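Local atomic coordinates of NLP/P60 (Enterococcus faecium, PDB entry 6B8C), a protein that is a secreted peptidoglycan endopeptidase of the NlpC/p60 family that generates muropeptides, probably by cutting the peptide stems of the cell wall. Residues Y36-I39 with G40-Y43; P122-S125 with V126-G129; P77-A81 with G82-S86. All coordinates share one frame; numbering follows the deposited sequence.

Contact 1: residues Y36-I39 with G40-Y43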
ATOM      1  N   TYR A  36      -5.396  -8.949   2.249  1.00 60.63           N
ATOM      2  CA  TYR A  36      -5.237 -10.321   1.771  1.00 60.23           C
ATOM      3  C   TYR A  36      -6.405 -10.783   0.903  1.00 58.75           C
ATOM      4  O   TYR A  36      -6.234 -11.711   0.102  1.00 56.87           O
ATOM      5  CB  TYR A  36      -5.049 -11.276   2.950  1.00 63.38           C
ATOM      6  CG  TYR A  36      -3.596 -11.588   3.241  1.00 64.85           C
ATOM      7  CD1 TYR A  36      -2.786 -10.672   3.902  1.00 66.65           C
ATOM      8  CD2 TYR A  36      -3.035 -12.797   2.853  1.00 64.63           C
ATOM      9  CE1 TYR A  36      -1.458 -10.950   4.166  1.00 67.40           C
ATOM     10  CE2 TYR A  36      -1.705 -13.084   3.113  1.00 65.90           C
ATOM     11  CZ  TYR A  36      -0.923 -12.157   3.770  1.00 67.57           C
ATOM     12  OH  TYR A  36       0.399 -12.437   4.033  1.00 69.45           O
ATOM     13  N   LYS A  37      -7.575 -10.150   1.023  1.00 60.14           N
ATOM     14  CA  LYS A  37      -8.738 -10.573   0.249  1.00 59.68           C
ATOM     15  C   LYS A  37      -8.556 -10.382  -1.251  1.00 57.66           C
ATOM     16  O   LYS A  37      -9.285 -11.001  -2.034  1.00 56.97           O
ATOM     17  CB  LYS A  37      -9.984  -9.805   0.693  1.00 61.31           C
ATOM     18  CG  LYS A  37     -10.357  -9.977   2.155  1.00 63.60           C
ATOM     19  CD  LYS A  37     -11.529  -9.078   2.512  1.00 64.90           C
ATOM     20  CE  LYS A  37     -11.977  -9.290   3.946  1.00 68.37           C
ATOM     21  NZ  LYS A  37     -13.141  -8.423   4.287  1.00 71.27           N
ATOM     22  N   TYR A  38      -7.619  -9.541  -1.678  1.00 57.41           N
ATOM     23  CA  TYR A  38      -7.523  -9.167  -3.081  1.00 55.71           C
ATOM     24  C   TYR A  38      -6.264  -9.701  -3.750  1.00 53.47           C
ATOM     25  O   TYR A  38      -5.928  -9.264  -4.856  1.00 53.16           O
ATOM     26  CB  TYR A  38      -7.619  -7.646  -3.211  1.00 56.86           C
ATOM     27  CG  TYR A  38      -8.836  -7.120  -2.490  1.00 59.74           C
ATOM     28  CD1 TYR A  38     -10.100  -7.223  -3.058  1.00 61.37           C
ATOM     29  CD2 TYR A  38      -8.731  -6.568  -1.223  1.00 61.14           C
ATOM     30  CE1 TYR A  38     -11.219  -6.769  -2.394  1.00 62.15           C
ATOM     31  CE2 TYR A  38      -9.842  -6.112  -0.551  1.00 63.19           C
ATOM     32  CZ  TYR A  38     -11.085  -6.213  -1.139  1.00 63.81           C
ATOM     33  OH  TYR A  38     -12.195  -5.754  -0.467  1.00 66.87           O
ATOM     34  N   ILE A  39      -5.573 -10.650  -3.113  1.00 53.57           N
ATOM     35  CA  ILE A  39      -4.449 -11.321  -3.750  1.00 52.25           C
ATOM     36  C   ILE A  39      -4.913 -11.950  -5.054  1.00 51.32           C
ATOM     37  O   ILE A  39      -5.975 -12.583  -5.116  1.00 51.39           O
ATOM     38  CB  ILE A  39      -3.846 -12.359  -2.792  1.00 52.43           C
ATOM     39  CG1 ILE A  39      -3.131 -11.643  -1.645  1.00 52.46           C
ATOM     40  CG2 ILE A  39      -2.903 -13.308  -3.522  1.00 51.65           C
ATOM     41  CD1 ILE A  39      -2.670 -12.557  -0.553  1.00 53.60           C
ATOM     42  N   GLY A  40      -4.138 -11.745  -6.116  1.00 49.98           N
ATOM     43  CA  GLY A  40      -4.500 -12.243  -7.424  1.00 49.63           C
ATOM     44  C   GLY A  40      -5.378 -11.320  -8.240  1.00 50.48           C
ATOM     45  O   GLY A  40      -5.723 -11.669  -9.374  1.00 51.36           O
ATOM     46  N   THR A  41      -5.762 -10.172  -7.706  1.00 50.55           N
ATOM     47  CA  THR A  41      -6.485  -9.184  -8.492  1.00 50.83           C
ATOM     48  C   THR A  41      -5.550  -8.629  -9.558  1.00 50.35           C
ATOM     49  O   THR A  41      -4.442  -8.194  -9.225  1.00 50.09           O
ATOM     50  CB  THR A  41      -7.008  -8.067  -7.594  1.00 51.96           C
ATOM     51  OG1 THR A  41      -7.854  -8.625  -6.582  1.00 52.43           O
ATOM     52  CG2 THR A  41      -7.794  -7.044  -8.399  1.00 51.99           C
ATOM     53  N   PRO A  42      -5.925  -8.655 -10.835  1.00 52.10           N
ATOM     54  CA  PRO A  42      -5.010  -8.182 -11.880  1.00 51.81           C
ATOM     55  C   PRO A  42      -4.764  -6.683 -11.802  1.00 52.59           C
ATOM     56  O   PRO A  42      -5.557  -5.912 -11.254  1.00 52.42           O
ATOM     57  CB  PRO A  42      -5.724  -8.561 -13.183  1.00 51.17           C
ATOM     58  CG  PRO A  42      -7.154  -8.740 -12.805  1.00 51.86           C
ATOM     59  CD  PRO A  42      -7.160  -9.230 -11.393  1.00 52.40           C
ATOM     60  N   TYR A  43      -3.631  -6.277 -12.367  1.00 52.31           N
ATOM     61  CA  TYR A  43      -3.259  -4.873 -12.411  1.00 54.09           C
ATOM     62  C   TYR A  43      -4.036  -4.168 -13.512  1.00 55.54           C
ATOM     63  O   TYR A  43      -4.133  -4.671 -14.636  1.00 57.03           O
ATOM     64  CB  TYR A  43      -1.758  -4.721 -12.656  1.00 54.81           C
ATOM     65  CG  TYR A  43      -1.214  -3.350 -12.324  1.00 56.77           C
ATOM     66  CD1 TYR A  43      -1.325  -2.296 -13.226  1.00 58.02           C
ATOM     67  CD2 TYR A  43      -0.583  -3.113 -11.112  1.00 57.03           C
ATOM     68  CE1 TYR A  43      -0.822  -1.044 -12.924  1.00 59.20           C
ATOM     69  CE2 TYR A  43      -0.079  -1.871 -10.800  1.00 58.71           C
ATOM     70  CZ  TYR A  43      -0.201  -0.836 -11.707  1.00 60.25           C
ATOM     71  OH  TYR A  43       0.303   0.406 -11.390  1.00 62.86           O
TER

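Contact 2: residues P122-S125 with V126-G129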
ATOM      1  N   PRO A 122       1.972  -3.209 -14.101  1.00 54.97           N
ATOM      2  CA  PRO A 122       1.116  -3.724 -15.189  1.00 56.66           C
ATOM      3  C   PRO A 122       1.278  -5.208 -15.495  1.00 58.03           C
ATOM      4  O   PRO A 122       0.299  -5.864 -15.879  1.00 60.25           O
ATOM      5  CB  PRO A 122       1.534  -2.845 -16.375  1.00 58.29           C
ATOM      6  CG  PRO A 122       1.828  -1.515 -15.734  1.00 59.85           C
ATOM      7  CD  PRO A 122       2.428  -1.830 -14.374  1.00 58.22           C
ATOM      8  N   GLY A 123       2.465  -5.772 -15.311  1.00 59.42           N
ATOM      9  CA  GLY A 123       2.622  -7.196 -15.551  1.00 59.85           C
ATOM     10  C   GLY A 123       1.816  -8.071 -14.601  1.00 61.93           C
ATOM     11  O   GLY A 123       1.253  -9.088 -15.011  1.00 61.91           O
ATOM     12  N   GLU A 124       1.758  -7.701 -13.325  1.00 59.96           N
ATOM     13  CA  GLU A 124       1.452  -8.668 -12.282  1.00 60.24           C
ATOM     14  C   GLU A 124       0.159  -8.341 -11.547  1.00 54.47           C
ATOM     15  O   GLU A 124      -0.410  -7.257 -11.676  1.00 54.05           O
ATOM     16  CB  GLU A 124       2.623  -8.762 -11.296  1.00 66.99           C
ATOM     17  CG  GLU A 124       3.912  -9.208 -11.967  1.00 74.86           C
ATOM     18  CD  GLU A 124       3.708 -10.438 -12.846  1.00 81.77           C
ATOM     19  OE1 GLU A 124       2.989 -11.371 -12.418  1.00 84.34           O
ATOM     20  OE2 GLU A 124       4.262 -10.475 -13.968  1.00 86.29           O
ATOM     21  N   SER A 125      -0.304  -9.314 -10.770  1.00 57.79           N
ATOM     22  CA  SER A 125      -1.485  -9.170  -9.935  1.00 54.26           C
ATOM     23  C   SER A 125      -1.074  -8.927  -8.484  1.00 52.17           C
ATOM     24  O   SER A 125       0.088  -9.089  -8.107  1.00 52.25           O
ATOM     25  CB  SER A 125      -2.376 -10.411 -10.051  1.00 52.29           C
ATOM     26  OG  SER A 125      -1.686 -11.563  -9.608  1.00 52.22           O
ATOM     27  N   VAL A 126      -2.056  -8.526  -7.665  1.00 53.44           N
ATOM     28  CA  VAL A 126      -1.783  -8.191  -6.268  1.00 52.29           C
ATOM     29  C   VAL A 126      -1.100  -9.368  -5.589  1.00 51.61           C
ATOM     30  O   VAL A 126      -1.579 -10.508  -5.651  1.00 49.21           O
ATOM     31  CB  VAL A 126      -3.080  -7.805  -5.539  1.00 52.51           C
ATOM     32  CG1 VAL A 126      -2.811  -7.605  -4.051  1.00 53.60           C
ATOM     33  CG2 VAL A 126      -3.692  -6.550  -6.148  1.00 53.07           C
ATOM     34  N   LYS A 127       0.035  -9.101  -4.945  1.00 51.37           N
ATOM     35  CA  LYS A 127       0.819 -10.174  -4.353  1.00 54.11           C
ATOM     36  C   LYS A 127       1.648  -9.643  -3.191  1.00 54.65           C
ATOM     37  O   LYS A 127       1.670  -8.441  -2.893  1.00 54.37           O
ATOM     38  CB  LYS A 127       1.722 -10.845  -5.396  1.00 55.98           C
ATOM     39  CG  LYS A 127       2.839  -9.962  -5.924  1.00 58.42           C
ATOM     40  CD  LYS A 127       3.885 -10.789  -6.666  1.00 61.48           C
ATOM     41  CE  LYS A 127       3.714 -10.728  -8.180  1.00 62.29           C
ATOM     42  NZ  LYS A 127       2.393 -11.239  -8.648  1.00 63.18           N
ATOM     43  N   VAL A 128       2.346 -10.565  -2.547  1.00 57.01           N
ATOM     44  CA  VAL A 128       3.245 -10.244  -1.456  1.00 58.62           C
ATOM     45  C   VAL A 128       4.630  -9.935  -2.021  1.00 59.13           C
ATOM     46  O   VAL A 128       4.988 -10.334  -3.134  1.00 57.81           O
ATOM     47  CB  VAL A 128       3.294 -11.397  -0.430  1.00 59.51           C
ATOM     48  CG1 VAL A 128       4.313 -12.450  -0.846  1.00 59.04           C
ATOM     49  CG2 VAL A 128       3.583 -10.872   0.964  1.00 62.68           C
ATOM     50  N   GLY A 129       5.413  -9.199  -1.241  1.00 60.82           N
ATOM     51  CA  GLY A 129       6.759  -8.835  -1.638  1.00 61.82           C
ATOM     52  C   GLY A 129       7.611  -8.600  -0.411  1.00 64.26           C
ATOM     53  O   GLY A 129       7.105  -8.418   0.700  1.00 64.72           O
TER

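Contact 3: residues P77-A81 with G82-S86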
ATOM      1  N   PRO A  77      -0.892  12.269  -2.642  1.00 85.34           N
ATOM      2  CA  PRO A  77      -1.758  12.600  -1.495  1.00 87.85           C
ATOM      3  C   PRO A  77      -1.690  11.582  -0.371  1.00 87.83           C
ATOM      4  O   PRO A  77      -1.750  11.963   0.807  1.00 90.68           O
ATOM      5  CB  PRO A  77      -3.161  12.665  -2.117  1.00 87.25           C
ATOM      6  CG  PRO A  77      -3.036  12.007  -3.458  1.00 84.45           C
ATOM      7  CD  PRO A  77      -1.649  12.302  -3.906  1.00 84.64           C
ATOM      8  N   GLN A  78      -1.530  10.297  -0.695  1.00 87.10           N
ATOM      9  CA  GLN A  78      -1.428   9.270   0.334  1.00 85.90           C
ATOM     10  C   GLN A  78      -0.227   9.467   1.249  1.00 89.30           C
ATOM     11  O   GLN A  78      -0.169   8.839   2.311  1.00 89.05           O
ATOM     12  CB  GLN A  78      -1.370   7.887  -0.321  1.00 80.17           C
ATOM     13  CG  GLN A  78      -2.576   7.584  -1.192  1.00 76.63           C
ATOM     14  CD  GLN A  78      -2.716   6.108  -1.522  1.00 71.48           C
ATOM     15  OE1 GLN A  78      -1.864   5.294  -1.168  1.00 69.68           O
ATOM     16  NE2 GLN A  78      -3.802   5.759  -2.198  1.00 69.35           N
ATOM     17  N   GLU A  79       0.719  10.331   0.874  1.00 80.48           N
ATOM     18  CA  GLU A  79       1.848  10.644   1.741  1.00 85.41           C
ATOM     19  C   GLU A  79       1.447  11.478   2.952  1.00 87.86           C
ATOM     20  O   GLU A  79       2.258  11.628   3.871  1.00 88.76           O
ATOM     21  CB  GLU A  79       2.924  11.391   0.953  1.00 92.00           C
ATOM     22  CG  GLU A  79       3.483  10.640  -0.242  1.00 95.80           C
ATOM     23  CD  GLU A  79       4.350  11.527  -1.121  1.00101.17           C
ATOM     24  OE1 GLU A  79       4.265  11.409  -2.362  1.00100.67           O
ATOM     25  OE2 GLU A  79       5.111  12.350  -0.569  1.00104.75           O
ATOM     26  N   SER A  80       0.228  12.022   2.978  1.00 89.00           N
ATOM     27  CA  SER A  80      -0.212  12.870   4.079  1.00 93.87           C
ATOM     28  C   SER A  80      -1.097  12.146   5.083  1.00 93.67           C
ATOM     29  O   SER A  80      -1.428  12.727   6.122  1.00 98.22           O
ATOM     30  CB  SER A  80      -0.969  14.090   3.538  1.00 96.81           C
ATOM     31  OG  SER A  80      -0.208  14.771   2.556  1.00 97.59           O
ATOM     32  N   ALA A  81      -1.482  10.900   4.805  1.00 96.94           N
ATOM     33  CA  ALA A  81      -2.500  10.214   5.590  1.00 95.45           C
ATOM     34  C   ALA A  81      -2.043   9.843   6.995  1.00 98.44           C
ATOM     35  O   ALA A  81      -2.887   9.463   7.813  1.00101.49           O
ATOM     36  CB  ALA A  81      -2.958   8.963   4.843  1.00 89.74           C
ATOM     37  N   GLY A  82      -0.758   9.940   7.296  1.00 96.62           N
ATOM     38  CA  GLY A  82      -0.246   9.613   8.616  1.00 98.43           C
ATOM     39  C   GLY A  82       1.017  10.395   8.892  1.00100.82           C
ATOM     40  O   GLY A  82       1.236  11.468   8.325  1.00103.32           O
ATOM     41  N   THR A  83       1.860   9.856   9.767  1.00102.17           N
ATOM     42  CA  THR A  83       3.119  10.499  10.128  1.00102.93           C
ATOM     43  C   THR A  83       4.282   9.750   9.485  1.00 99.36           C
ATOM     44  O   THR A  83       4.367   8.522   9.587  1.00 96.91           O
ATOM     45  CB  THR A  83       3.296  10.561  11.651  1.00105.70           C
ATOM     46  OG1 THR A  83       4.648  10.919  11.967  1.00107.17           O
ATOM     47  CG2 THR A  83       2.960   9.223  12.295  1.00104.01           C
ATOM     48  N   LYS A  84       5.158  10.487   8.804  1.00102.24           N
ATOM     49  CA  LYS A  84       6.305   9.874   8.143  1.00 99.27           C
ATOM     50  C   LYS A  84       7.215   9.200   9.161  1.00 99.68           C
ATOM     51  O   LYS A  84       7.351   9.645  10.304  1.00102.87           O
ATOM     52  CB  LYS A  84       7.087  10.919   7.347  1.00100.39           C
ATOM     53  CG  LYS A  84       6.487  11.213   5.985  1.00 97.68           C
ATOM     54  CD  LYS A  84       7.208  12.355   5.291  1.00 99.14           C
ATOM     55  CE  LYS A  84       6.694  12.532   3.872  1.00 95.84           C
ATOM     56  NZ  LYS A  84       5.206  12.609   3.827  1.00 93.77           N
ATOM     57  N   ILE A  85       7.845   8.107   8.730  1.00 99.28           N
ATOM     58  CA  ILE A  85       8.583   7.237   9.635  1.00100.50           C
ATOM     59  C   ILE A  85       9.559   6.410   8.807  1.00 98.01           C
ATOM     60  O   ILE A  85       9.430   6.302   7.583  1.00 94.68           O
ATOM     61  CB  ILE A  85       7.604   6.350  10.449  1.00100.27           C
ATOM     62  CG1 ILE A  85       8.185   6.003  11.818  1.00103.07           C
ATOM     63  CG2 ILE A  85       7.229   5.090   9.679  1.00 96.27           C
ATOM     64  CD1 ILE A  85       7.183   5.356  12.757  1.00102.68           C
ATOM     65  N   SER A  86      10.563   5.846   9.473  1.00100.83           N
ATOM     66  CA  SER A  86      11.512   4.992   8.780  1.00 99.79           C
ATOM     67  C   SER A  86      10.874   3.643   8.462  1.00 96.23           C
ATOM     68  O   SER A  86       9.913   3.211   9.106  1.00 94.50           O
ATOM     69  CB  SER A  86      12.777   4.790   9.617  1.00103.66           C
ATOM     70  OG  SER A  86      12.628   3.703  10.516  1.00104.15           O
TER

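Contact 1: residues Y36-I39 with G40-Y43
Tyr38 to Thr41 form a type II beta turn, closed by a bond from Thr41 N to Tyr38 O (3.0 Å) and overlapping a type I turn from Tyr36 to Ile39. Gly40 takes the third position of the second turn with a positive phi of 87°, a conformation that suits a residue without a side chain. The carbonyl of Tyr38 is gripped twice, because Thr41 OG1 also donates to Tyr38 O at 2.7 Å. Both donors come in over the same face of the carbonyl, the amide further out of its plane than the hydroxyl. Thr41 can do this because OG1 lies beside its own backbone N (chi1 -58°), which turns the hydroxyl back over the turn. The same OG1 stands at the edge of the Tyr38 ring, near its plane, and is 3.5 Å from Tyr38 CB. The ring itself leads away from Thr41, with Lys37 CB over the rim of one face. The turn lies in the loop between helix 28-36 and strand 48-49: Tyr38 OH bonds back to Glu34, its ring meets Tyr61 of helix 55-67 edge-to-face, and Thr41 packs on Val126 beside strand 127-130.

Contact 2: residues P122-S125 with V126-G129
Lys127 folds back along the chain so that its ammonium group reaches the backbone of Ser125 and the side chain of Glu124. The firmer of the two interactions is a hydrogen bond from Lys127 NZ to Ser125 O, 3.2 Å long, with a C=O...N angle of 136° and the donor tilted somewhat out of the carbonyl plane. The second is electrostatic and long, Glu124 OE1 lying 3.8 Å from Lys127 NZ. Two features bring the charges together: Lys127 starts with CG between its backbone N and carbonyl carbon (chi1 67°) and bends again at chi3 and chi4, while Glu124 is bent at chi2. The two chains cross obliquely, Lys127 CE passing 3.8 Å from Glu124 CB, so aliphatic contact accompanies the charge pairing. The backbone around the bend finds its partners in the neighbouring loop and strand: Val126 bonds with Gly40 and Thr41, Lys127 with His118 and Gly129 with Tyr116, the last two along strand 115-118. Val126, whose side chain turns away from this cluster, is buried against Thr41 and Ala119. With a stretched ion pair and a single bond to Ser125 O, the charge pairing is probably weak, while backbone bonds to the Gly40-Thr41 loop and to strand 115-118 hold the chain at and around Lys127.

Contact 3: residues P77-A81 with G82-S86
The carboxylate of Glu79 is the flat group that Lys84 approaches, and Lys84 NZ lies almost level with it, beyond OE2, rather than over either face. Lys84 NZ stops 4.4 Å from Glu79 OE2, past salt-bridge length. Each carboxylate oxygen has a firmer partner in the loop between strands 95-98 and 106-112: OE1 bonds to Thr104 OG1 and OE2 to Gly102 N. These two bonds should fix the rotation of the group. Glu79 O and Lys84 NZ are 3.1 Å apart. Lys84 comes to this place by running extended from CB to CE and then turning at chi4 (50°), which swings the ammonium round until it lies 3.9 Å from Glu79 CB. Beyond CG the Glu79 chain is extended, and this carries its carboxylate to Gly102 and Thr104. Along the chain, a short helix-like turn is held by Ser80 N to Pro77 O at 2.9 Å, and Ala81 and Gly82 lead from it into strand 83-85, an outer strand of the main antiparallel sheet. Thr83 and Ile85 bond through their backbones to strand 138-141. The amide of the buried Gln78 is bonded to Thr59, Gly72 and Ser56, and Phe97 touches both Gln78 and Glu79. The chemistry is therefore uneven: Glu79 is held by neutral donors of the loop between strands 95-98 and 106-112, whereas the exposed Lys84 rests on Pro101 and Phe138. Its positive charge would probably offset part of the negative charge of the carboxylate, whose oxygens are already held by Thr104 and Gly102.

All three are local contacts about 12 Å from the centre of the chain. Contacts 1 and 2 are partly buried, with Thr41 and Val126 as their buried residues; contact 3 is a surface contact, although Glu79 is buried. Contacts 1 and 2 are neighbours, their centres about 8 Å apart, and the backbone of Val126 joins the loop after helix 28-36 to the approach to strand 127-130. Contact 3 lies on the opposite side of the chain's centre, yet it leads into the other outermost strand of the sheet that contact 2 enters. A threonine hydroxyl and amide share one carbonyl in contact 1, whereas the other two set a lysine near a glutamate, as a long salt bridge in contact 2 and beyond salt-bridge length in contact 3.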